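Local coordinates for protein processed glycerol phosphate lipoteichoic acid synthase 2 (Bacillus subtilis, PDB 2W8D) that belongs to the lipoteichoic acid synthases and carries a sulfatase-like domain of the alkaline phosphatase clan that holds a magnesium ion, at residues N33-S38 against S251-Y256; S126-G131 against Y190-T195; G147-F152 against S415-T420. One frame throughout, in Å; residues are numbered along the deposited sequence.

Interactions 1 and 2 lie in one mixed sheet, with interaction 2 nested along the chain inside the loop that interaction 1 closes. Strands 33-39 and 189-194 are neighbours there, and Tyr-36 N probably hydrogen-bonds Thr-191 O at 2.7 Å. Both contacts run toward the magnesium site: the side chains of Ser-38 and Ile-194 lie about 6 and 7 Å from the ion, which is bound by Glu-40, the phosphothreonine at Thr-84, Asp-258 and His-259. Interaction 3 continues the sheet outward through strand 150-152, whose Phe-152 N reaches Thr-128 O at 2.8 Å, then adds a C-terminal segment. Its centre is about 12 Å from that of interaction 2 and about 20 Å from that of interaction 1.

Interaction 1: residues N33-S38 against S251-Y256; sequences NVIYVS and SIIVMY
Two tyrosines, Tyr-36 and Tyr-256, come from neighbouring strands and cross at about a right angle, CE2 of Tyr-256 meeting the edge of the Tyr-36 ring at CD2, 3.8 Å away. Val-254 supplies the bump beside them: its CB lies over one face of the Tyr-36 ring, 4.2 Å from the centroid, while CG1 presses on CE2. With chi1 at 63°, Tyr-256 folds its ring back between its own backbone N and carbonyl carbon, so that the ring lies beneath Ser-38, whose CA sits over one face 4.0 Å from the centroid. A water joins the two hydroxyls, 2.8 Å from Ser-38 OG and 2.9 Å from Tyr-256 OH. The backbones that present these shapes are in-register parallel strands at the core of the sulfatase-like fold, laced by five N-H to O=C bonds. Just past their C-terminal ends stand the magnesium ligands, Glu-40 after the first strand and Asp-258 and His-259 after the second. On the opposite face of the sheet Val-37 lies alongside selenomethionine Met-255, its CB 3.6 Å from CG, before the selenium end bends away; Phe-238 and Ile-235 of helix 219-244 pack against this pair. At the start of the strands the ND2 of Asn-33 reaches Ser-251 OG only weakly, at 3.4 Å; Gln-187 and Phe-189 N also bind the amide, and Leu-247 O the hydroxyl.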
loop_
_atom_site.group_PDB
_atom_site.type_symbol
_atom_site.label_atom_id
_atom_site.label_comp_id
_atom_site.label_asym_id
_atom_site.label_seq_id
_atom_site.Cartn_x
_atom_site.Cartn_y
_atom_site.Cartn_z
ATOM N N ASN A 33 -7.339 0.948 16.921
ATOM C CA ASN A 33 -6.678 -0.099 16.218
ATOM C C ASN A 33 -6.385 0.357 14.771
ATOM O O ASN A 33 -6.995 1.316 14.264
ATOM C CB ASN A 33 -7.573 -1.321 16.199
ATOM C CG ASN A 33 -7.958 -1.774 17.579
ATOM O OD1 ASN A 33 -7.101 -2.087 18.391
ATOM N ND2 ASN A 33 -9.253 -1.819 17.856
ATOM N N VAL A 34 -5.435 -0.323 14.131
ATOM C CA VAL A 34 -5.179 -0.132 12.734
ATOM C C VAL A 34 -5.338 -1.510 12.102
ATOM O O VAL A 34 -4.830 -2.505 12.631
ATOM C CB VAL A 34 -3.718 0.400 12.477
ATOM C CG1 VAL A 34 -3.403 0.506 10.944
ATOM C CG2 VAL A 34 -3.463 1.718 13.216
ATOM N N ILE A 35 -6.042 -1.554 10.968
ATOM C CA ILE A 35 -6.189 -2.763 10.170
ATOM C C ILE A 35 -5.783 -2.391 8.724
ATOM O O ILE A 35 -6.478 -1.635 8.046
ATOM C CB ILE A 35 -7.665 -3.276 10.213
ATOM C CG1 ILE A 35 -8.084 -3.714 11.631
ATOM C CG2 ILE A 35 -7.885 -4.403 9.210
ATOM C CD1 ILE A 35 -9.598 -3.962 11.815
ATOM N N TYR A 36 -4.647 -2.893 8.254
ATOM C CA TYR A 36 -4.281 -2.659 6.876
ATOM C C TYR A 36 -4.803 -3.827 6.069
ATOM O O TYR A 36 -4.754 -4.975 6.538
ATOM C CB TYR A 36 -2.747 -2.596 6.706
ATOM C CG TYR A 36 -2.105 -1.260 6.874
ATOM C CD1 TYR A 36 -1.712 -0.800 8.124
ATOM C CD2 TYR A 36 -1.799 -0.479 5.762
ATOM C CE1 TYR A 36 -1.055 0.430 8.281
ATOM C CE2 TYR A 36 -1.144 0.758 5.900
ATOM C CZ TYR A 36 -0.785 1.198 7.173
ATOM O OH TYR A 36 -0.152 2.409 7.308
ATOM N N VAL A 37 -5.258 -3.549 4.855
ATOM C CA VAL A 37 -5.586 -4.577 3.863
ATOM C C VAL A 37 -4.892 -4.294 2.543
ATOM O O VAL A 37 -5.111 -3.254 1.940
ATOM C CB VAL A 37 -7.095 -4.674 3.561
ATOM C CG1 VAL A 37 -7.341 -5.826 2.603
ATOM C CG2 VAL A 37 -7.900 -4.829 4.883
ATOM N N SER A 38 -4.048 -5.223 2.112
ATOM C CA SER A 38 -3.402 -5.152 0.825
ATOM C C SER A 38 -4.281 -5.841 -0.200
ATOM O O SER A 38 -4.466 -7.058 -0.146
ATOM C CB SER A 38 -2.033 -5.844 0.907
ATOM O OG SER A 38 -1.499 -6.119 -0.376
ATOM N N SER A 251 -11.555 1.311 15.090
ATOM C CA SER A 251 -10.429 1.094 14.196
ATOM C C SER A 251 -10.218 2.088 13.065
ATOM O O SER A 251 -11.126 2.826 12.662
ATOM C CB SER A 251 -10.470 -0.326 13.623
ATOM O OG SER A 251 -10.434 -1.294 14.658
ATOM N N ILE A 252 -8.987 2.098 12.569
ATOM C CA ILE A 252 -8.676 2.762 11.336
ATOM C C ILE A 252 -8.400 1.637 10.355
ATOM O O ILE A 252 -7.434 0.867 10.508
ATOM C CB ILE A 252 -7.415 3.629 11.462
ATOM C CG1 ILE A 252 -7.587 4.699 12.531
ATOM C CG2 ILE A 252 -7.042 4.279 10.118
ATOM C CD1 ILE A 252 -6.271 5.423 12.798
ATOM N N ILE A 253 -9.260 1.530 9.347
ATOM C CA ILE A 253 -9.053 0.544 8.292
ATOM C C ILE A 253 -8.446 1.275 7.123
ATOM O O ILE A 253 -8.969 2.300 6.694
ATOM C CB ILE A 253 -10.387 -0.122 7.912
ATOM C CG1 ILE A 253 -10.993 -0.803 9.171
ATOM C CG2 ILE A 253 -10.201 -1.055 6.693
ATOM C CD1 ILE A 253 -12.422 -1.188 9.097
ATOM N N VAL A 254 -7.326 0.757 6.634
ATOM C CA VAL A 254 -6.570 1.359 5.548
ATOM C C VAL A 254 -6.382 0.287 4.490
ATOM O O VAL A 254 -5.734 -0.737 4.755
ATOM C CB VAL A 254 -5.122 1.669 6.024
ATOM C CG1 VAL A 254 -4.288 2.299 4.898
ATOM C CG2 VAL A 254 -5.106 2.490 7.290
HETATM N N MSE A 255 -6.876 0.530 3.278
HETATM C CA MSE A 255 -6.776 -0.451 2.201
HETATM C C MSE A 255 -6.140 0.116 0.977
HETATM O O MSE A 255 -6.478 1.229 0.535
HETATM C CB MSE A 255 -8.131 -1.028 1.836
HETATM C CG MSE A 255 -8.837 -1.575 3.057
HETATM SE SE MSE A 255 -10.448 -2.493 2.531
HETATM C CE MSE A 255 -11.497 -0.955 1.859
ATOM N N TYR A 256 -5.272 -0.687 0.376
ATOM C CA TYR A 256 -4.545 -0.227 -0.796
ATOM C C TYR A 256 -4.306 -1.327 -1.823
ATOM O O TYR A 256 -3.958 -2.474 -1.469
ATOM C CB TYR A 256 -3.189 0.343 -0.352
ATOM C CG TYR A 256 -2.287 -0.671 0.291
ATOM C CD1 TYR A 256 -1.300 -1.296 -0.451
ATOM C CD2 TYR A 256 -2.395 -0.988 1.648
ATOM C CE1 TYR A 256 -0.459 -2.261 0.115
ATOM C CE2 TYR A 256 -1.570 -1.964 2.229
ATOM C CZ TYR A 256 -0.582 -2.578 1.462
ATOM O OH TYR A 256 0.308 -3.510 1.995
HETATM O O HOH W 1 1.132 -5.271 -0.101
#

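Interaction 2: residues S126-G131 against Y190-T195; sequences SATFHG and YTKFIT
Phe-129 and Phe-193 lie side by side as an offset stack, their centroids 4.4 Å apart and their planes only 4° from parallel. The overlap is partial: Phe-193 CZ lies over the rim of the Phe-129 ring near CD2, at 3.6 Å, and the CB of Phe-129 in turn covers part of the Phe-193 face. The methyl CG2 of Thr-191 closes on the edge of the Phe-129 ring at CE2. Farther along, the imidazole of His-130 extends across to the neighbouring strand, its CG anti to the backbone N (chi1 -175°), and gives its ND1 hydrogen to Ile-194 O at 2.9 Å. That oxygen lies 6° out of the ring plane and is gripped a second time by a water, 2.7 Å away, that also accepts from Gly-131 N. On the same face as His-130, Thr-128 OG1 rests 3.2 Å from the CE of Lys-192, a buried hydroxyl without a polar partner in the model. Around this first shell, four backbone bonds fix the register, among them Ile-194 N to Phe-129 O at 3.1 Å. Glu-88 and Glu-92 hold the ammonium of Lys-192 by salt bridges, Phe-152 stacks on Phe-129, and the ring of Phe-238 meets that of Phe-193. Helix 139-145 packs on the Thr-128 and Lys-192 face, helix 171-183 on the phenylalanine face, giving the alpha/beta/alpha sandwich of the alkaline phosphatase clan.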
loop_
_atom_site.group_PDB
_atom_site.type_symbol
_atom_site.label_atom_id
_atom_site.label_comp_id
_atom_site.label_asym_id
_atom_site.label_seq_id
_atom_site.Cartn_x
_atom_site.Cartn_y
_atom_site.Cartn_z
ATOM N N SER A 126 1.159 -6.096 17.315
ATOM C CA SER A 126 1.110 -6.147 15.860
ATOM C C SER A 126 1.085 -7.589 15.349
ATOM O O SER A 126 1.748 -8.472 15.927
ATOM C CB SER A 126 2.243 -5.317 15.211
ATOM O OG SER A 126 3.532 -5.606 15.759
ATOM N N ALA A 127 0.296 -7.821 14.295
ATOM C CA ALA A 127 0.193 -9.143 13.651
ATOM C C ALA A 127 -0.064 -9.035 12.140
ATOM O O ALA A 127 -0.808 -8.161 11.704
ATOM C CB ALA A 127 -0.924 -9.972 14.306
ATOM N N THR A 128 0.529 -9.937 11.347
ATOM C CA THR A 128 0.170 -10.056 9.940
ATOM C C THR A 128 -0.687 -11.291 9.737
ATOM O O THR A 128 -0.449 -12.302 10.396
ATOM C CB THR A 128 1.422 -10.188 9.077
ATOM O OG1 THR A 128 2.215 -9.003 9.230
ATOM C CG2 THR A 128 1.053 -10.409 7.609
ATOM N N PHE A 129 -1.673 -11.206 8.830
ATOM C CA PHE A 129 -2.470 -12.357 8.419
ATOM C C PHE A 129 -2.221 -12.626 6.956
ATOM O O PHE A 129 -2.209 -11.708 6.147
ATOM C CB PHE A 129 -3.955 -12.085 8.641
ATOM C CG PHE A 129 -4.305 -11.841 10.074
ATOM C CD1 PHE A 129 -4.846 -12.863 10.856
ATOM C CD2 PHE A 129 -4.046 -10.606 10.667
ATOM C CE1 PHE A 129 -5.140 -12.645 12.185
ATOM C CE2 PHE A 129 -4.345 -10.382 12.013
ATOM C CZ PHE A 129 -4.888 -11.402 12.768
ATOM N N HIS A 130 -2.038 -13.876 6.586
ATOM C CA HIS A 130 -1.783 -14.198 5.196
ATOM C C HIS A 130 -1.937 -15.690 4.999
ATOM O O HIS A 130 -1.462 -16.484 5.809
ATOM C CB HIS A 130 -0.376 -13.766 4.848
ATOM C CG HIS A 130 -0.024 -13.943 3.412
ATOM N ND1 HIS A 130 -0.732 -13.342 2.392
ATOM C CD2 HIS A 130 0.967 -14.645 2.825
ATOM C CE1 HIS A 130 -0.191 -13.675 1.236
ATOM N NE2 HIS A 130 0.844 -14.458 1.472
ATOM N N GLY A 131 -2.627 -16.071 3.929
ATOM C CA GLY A 131 -2.974 -17.473 3.706
ATOM C C GLY A 131 -1.938 -18.242 2.917
ATOM O O GLY A 131 -2.298 -19.001 2.036
ATOM N N TYR A 190 -2.284 -3.434 15.779
ATOM C CA TYR A 190 -1.931 -2.971 14.449
ATOM C C TYR A 190 -1.718 -4.215 13.581
ATOM O O TYR A 190 -0.839 -5.026 13.881
ATOM C CB TYR A 190 -0.635 -2.170 14.559
ATOM C CG TYR A 190 0.029 -1.766 13.241
ATOM C CD1 TYR A 190 0.762 -2.683 12.472
ATOM C CD2 TYR A 190 -0.022 -0.440 12.828
ATOM C CE1 TYR A 190 1.388 -2.266 11.295
ATOM C CE2 TYR A 190 0.590 -0.019 11.700
ATOM C CZ TYR A 190 1.270 -0.918 10.925
ATOM O OH TYR A 190 1.848 -0.400 9.819
ATOM N N THR A 191 -2.505 -4.360 12.520
ATOM C CA THR A 191 -2.619 -5.629 11.794
ATOM C C THR A 191 -2.610 -5.449 10.294
ATOM O O THR A 191 -3.050 -4.405 9.795
ATOM C CB THR A 191 -3.916 -6.388 12.139
ATOM O OG1 THR A 191 -5.039 -5.512 11.999
ATOM C CG2 THR A 191 -3.857 -6.876 13.542
ATOM N N LYS A 192 -2.096 -6.466 9.592
ATOM C CA LYS A 192 -1.984 -6.454 8.142
ATOM C C LYS A 192 -2.642 -7.685 7.565
ATOM O O LYS A 192 -2.280 -8.808 7.944
ATOM C CB LYS A 192 -0.514 -6.443 7.688
ATOM C CG LYS A 192 0.277 -5.156 7.985
ATOM C CD LYS A 192 1.748 -5.483 8.411
ATOM C CE LYS A 192 2.445 -6.359 7.398
ATOM N NZ LYS A 192 2.367 -5.725 6.030
ATOM N N PHE A 193 -3.586 -7.472 6.642
ATOM C CA PHE A 193 -4.194 -8.563 5.899
ATOM C C PHE A 193 -3.731 -8.578 4.440
ATOM O O PHE A 193 -4.018 -7.647 3.666
ATOM C CB PHE A 193 -5.716 -8.446 5.976
ATOM C CG PHE A 193 -6.283 -8.777 7.334
ATOM C CD1 PHE A 193 -6.862 -10.005 7.567
ATOM C CD2 PHE A 193 -6.225 -7.857 8.376
ATOM C CE1 PHE A 193 -7.380 -10.315 8.832
ATOM C CE2 PHE A 193 -6.740 -8.140 9.601
ATOM C CZ PHE A 193 -7.331 -9.377 9.851
ATOM N N ILE A 194 -2.980 -9.609 4.065
ATOM C CA ILE A 194 -2.448 -9.679 2.702
ATOM C C ILE A 194 -3.283 -10.654 1.874
ATOM O O ILE A 194 -3.189 -11.874 2.062
ATOM C CB ILE A 194 -0.945 -10.088 2.659
ATOM C CG1 ILE A 194 -0.125 -9.392 3.769
ATOM C CG2 ILE A 194 -0.355 -9.887 1.188
ATOM C CD1 ILE A 194 -0.021 -7.868 3.669
ATOM N N THR A 195 -4.117 -10.111 0.986
ATOM C CA THR A 195 -5.004 -10.924 0.154
ATOM C C THR A 195 -4.168 -11.619 -0.908
ATOM O O THR A 195 -3.066 -11.190 -1.174
ATOM C CB THR A 195 -6.155 -10.087 -0.498
ATOM O OG1 THR A 195 -5.638 -9.112 -1.444
ATOM C CG2 THR A 195 -6.958 -9.395 0.588
HETATM O O HOH W 2 -4.257 -14.302 2.300
#

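Interaction 3: residues G147-F152 against S415-T420; sequences GIDKFF and SDYDYT
A Schellman motif at Gly-147, where helix 139-145 has just ended, and the short strand 150-152 that follows it receive two tyrosines, Tyr-417 and Tyr-419, from the C-terminal tail. Tyr-419 is the more buried of the two. Its hydroxyl donates to Ile-148 O at 2.7 Å, approaching 25° out of the carbonyl plane, and its ring face takes the CB of Phe-151, 3.7 Å from the centroid. The phenyl group of Phe-151, carried anti to its backbone N at chi1 -167°, turns its edge to the same tyrosine, a T-shaped pair with planes at 84° and centroids 5.8 Å apart. Tyr-417 lies over the turn: one ring face is against the backbone of Gly-147, and CE1 at its edge is 3.5 Å from Asp-149 OD1. That carboxylate is anchored by other partners, OD2 by the backbone N of Ser-126 and OD1 by a salt bridge to Lys-120, whose ammonium also binds Tyr-417 OH and Gly-147 O. The tail thus lies across the junction of helix and strand, Tyr-419 touching Tyr-143 and Lys-144 of helix 139-145, while strand 150-152 pairs in parallel with strand 125-130.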
loop_
_atom_site.group_PDB
_atom_site.type_symbol
_atom_site.label_atom_id
_atom_site.label_comp_id
_atom_site.label_asym_id
_atom_site.label_seq_id
_atom_site.Cartn_x
_atom_site.Cartn_y
_atom_site.Cartn_z
ATOM N N GLY A 147 9.603 -5.535 13.908
ATOM C CA GLY A 147 8.935 -5.696 15.172
ATOM C C GLY A 147 7.537 -6.268 15.155
ATOM O O GLY A 147 6.788 -6.064 16.112
ATOM N N ILE A 148 7.142 -6.968 14.103
ATOM C CA ILE A 148 5.788 -7.486 14.088
ATOM C C ILE A 148 5.742 -8.618 15.133
ATOM O O ILE A 148 6.556 -9.550 15.051
ATOM C CB ILE A 148 5.320 -8.007 12.714
ATOM C CG1 ILE A 148 5.437 -6.971 11.571
ATOM C CG2 ILE A 148 3.878 -8.515 12.797
ATOM C CD1 ILE A 148 5.037 -5.594 11.870
ATOM N N ASP A 149 4.808 -8.535 16.101
ATOM C CA ASP A 149 4.766 -9.522 17.219
ATOM C C ASP A 149 4.287 -10.872 16.747
ATOM O O ASP A 149 4.730 -11.881 17.265
ATOM C CB ASP A 149 3.835 -9.106 18.395
ATOM C CG ASP A 149 4.241 -7.808 19.038
ATOM O OD1 ASP A 149 5.315 -7.797 19.638
ATOM O OD2 ASP A 149 3.517 -6.790 18.910
ATOM N N LYS A 150 3.347 -10.894 15.803
ATOM C CA LYS A 150 2.724 -12.160 15.426
ATOM C C LYS A 150 2.533 -12.335 13.917
ATOM O O LYS A 150 2.179 -11.401 13.200
ATOM C CB LYS A 150 1.382 -12.330 16.142
ATOM C CG LYS A 150 1.427 -12.449 17.672
ATOM C CD LYS A 150 0.029 -12.186 18.201
ATOM C CE LYS A 150 -0.058 -12.099 19.717
ATOM N NZ LYS A 150 0.271 -13.409 20.342
ATOM N N PHE A 151 2.753 -13.554 13.438
ATOM C CA PHE A 151 2.564 -13.839 12.035
ATOM C C PHE A 151 1.585 -14.995 11.857
ATOM O O PHE A 151 1.951 -16.131 12.006
ATOM C CB PHE A 151 3.934 -14.116 11.367
ATOM C CG PHE A 151 3.896 -14.126 9.850
ATOM C CD1 PHE A 151 2.682 -14.053 9.159
ATOM C CD2 PHE A 151 5.075 -14.230 9.121
ATOM C CE1 PHE A 151 2.635 -14.060 7.759
ATOM C CE2 PHE A 151 5.043 -14.246 7.699
ATOM C CZ PHE A 151 3.818 -14.163 7.025
ATOM N N PHE A 152 0.326 -14.696 11.536
ATOM C CA PHE A 152 -0.663 -15.747 11.268
ATOM C C PHE A 152 -0.576 -16.202 9.826
ATOM O O PHE A 152 -1.328 -15.728 8.983
ATOM C CB PHE A 152 -2.090 -15.286 11.605
ATOM C CG PHE A 152 -2.316 -15.045 13.076
ATOM C CD1 PHE A 152 -2.453 -16.108 13.953
ATOM C CD2 PHE A 152 -2.356 -13.753 13.583
ATOM C CE1 PHE A 152 -2.639 -15.904 15.343
ATOM C CE2 PHE A 152 -2.543 -13.528 14.954
ATOM C CZ PHE A 152 -2.668 -14.611 15.840
ATOM N N SER A 415 15.446 -11.121 17.599
ATOM C CA SER A 415 15.409 -12.405 18.317
ATOM C C SER A 415 14.246 -12.625 19.292
ATOM O O SER A 415 14.071 -13.747 19.759
ATOM C CB SER A 415 16.702 -12.607 19.070
ATOM O OG SER A 415 17.540 -13.377 18.258
ATOM N N ASP A 416 13.495 -11.565 19.597
ATOM C CA ASP A 416 12.291 -11.619 20.442
ATOM C C ASP A 416 11.137 -12.338 19.777
ATOM O O ASP A 416 10.255 -12.845 20.449
ATOM C CB ASP A 416 11.763 -10.206 20.763
ATOM C CG ASP A 416 12.619 -9.443 21.773
ATOM O OD1 ASP A 416 13.363 -10.040 22.601
ATOM O OD2 ASP A 416 12.518 -8.204 21.752
ATOM N N TYR A 417 11.099 -12.314 18.445
ATOM C CA TYR A 417 9.934 -12.793 17.707
ATOM C C TYR A 417 10.084 -14.247 17.289
ATOM O O TYR A 417 11.163 -14.704 16.952
ATOM C CB TYR A 417 9.623 -11.825 16.555
ATOM C CG TYR A 417 9.571 -10.405 17.081
ATOM C CD1 TYR A 417 8.522 -9.991 17.921
ATOM C CD2 TYR A 417 10.619 -9.505 16.838
ATOM C CE1 TYR A 417 8.492 -8.710 18.469
ATOM C CE2 TYR A 417 10.587 -8.205 17.376
ATOM C CZ TYR A 417 9.520 -7.818 18.191
ATOM O OH TYR A 417 9.490 -6.557 18.745
ATOM N N ASP A 418 9.012 -15.003 17.417
ATOM C CA ASP A 418 9.036 -16.402 17.039
ATOM C C ASP A 418 7.717 -16.694 16.369
ATOM O O ASP A 418 6.665 -16.398 16.926
ATOM C CB ASP A 418 9.203 -17.282 18.257
ATOM C CG ASP A 418 9.045 -18.763 17.930
ATOM O OD1 ASP A 418 9.761 -19.224 16.981
ATOM O OD2 ASP A 418 8.225 -19.436 18.644
ATOM N N TYR A 419 7.774 -17.247 15.162
ATOM C CA TYR A 419 6.567 -17.466 14.379
ATOM C C TYR A 419 6.248 -18.937 14.072
ATOM O O TYR A 419 5.557 -19.248 13.093
ATOM C CB TYR A 419 6.636 -16.675 13.073
ATOM C CG TYR A 419 6.902 -15.190 13.186
ATOM C CD1 TYR A 419 6.247 -14.375 14.136
ATOM C CD2 TYR A 419 7.780 -14.590 12.297
ATOM C CE1 TYR A 419 6.488 -12.987 14.185
ATOM C CE2 TYR A 419 8.014 -13.232 12.314
ATOM C CZ TYR A 419 7.385 -12.429 13.241
ATOM O OH TYR A 419 7.694 -11.091 13.178
ATOM N N THR A 420 6.736 -19.832 14.914
ATOM C CA THR A 420 6.350 -21.224 14.869
ATOM C C THR A 420 4.951 -21.357 15.511
ATOM O O THR A 420 4.694 -20.784 16.584
ATOM C CB THR A 420 7.394 -22.078 15.628
ATOM O OG1 THR A 420 8.702 -21.856 15.071
ATOM C CG2 THR A 420 7.053 -23.568 15.560
#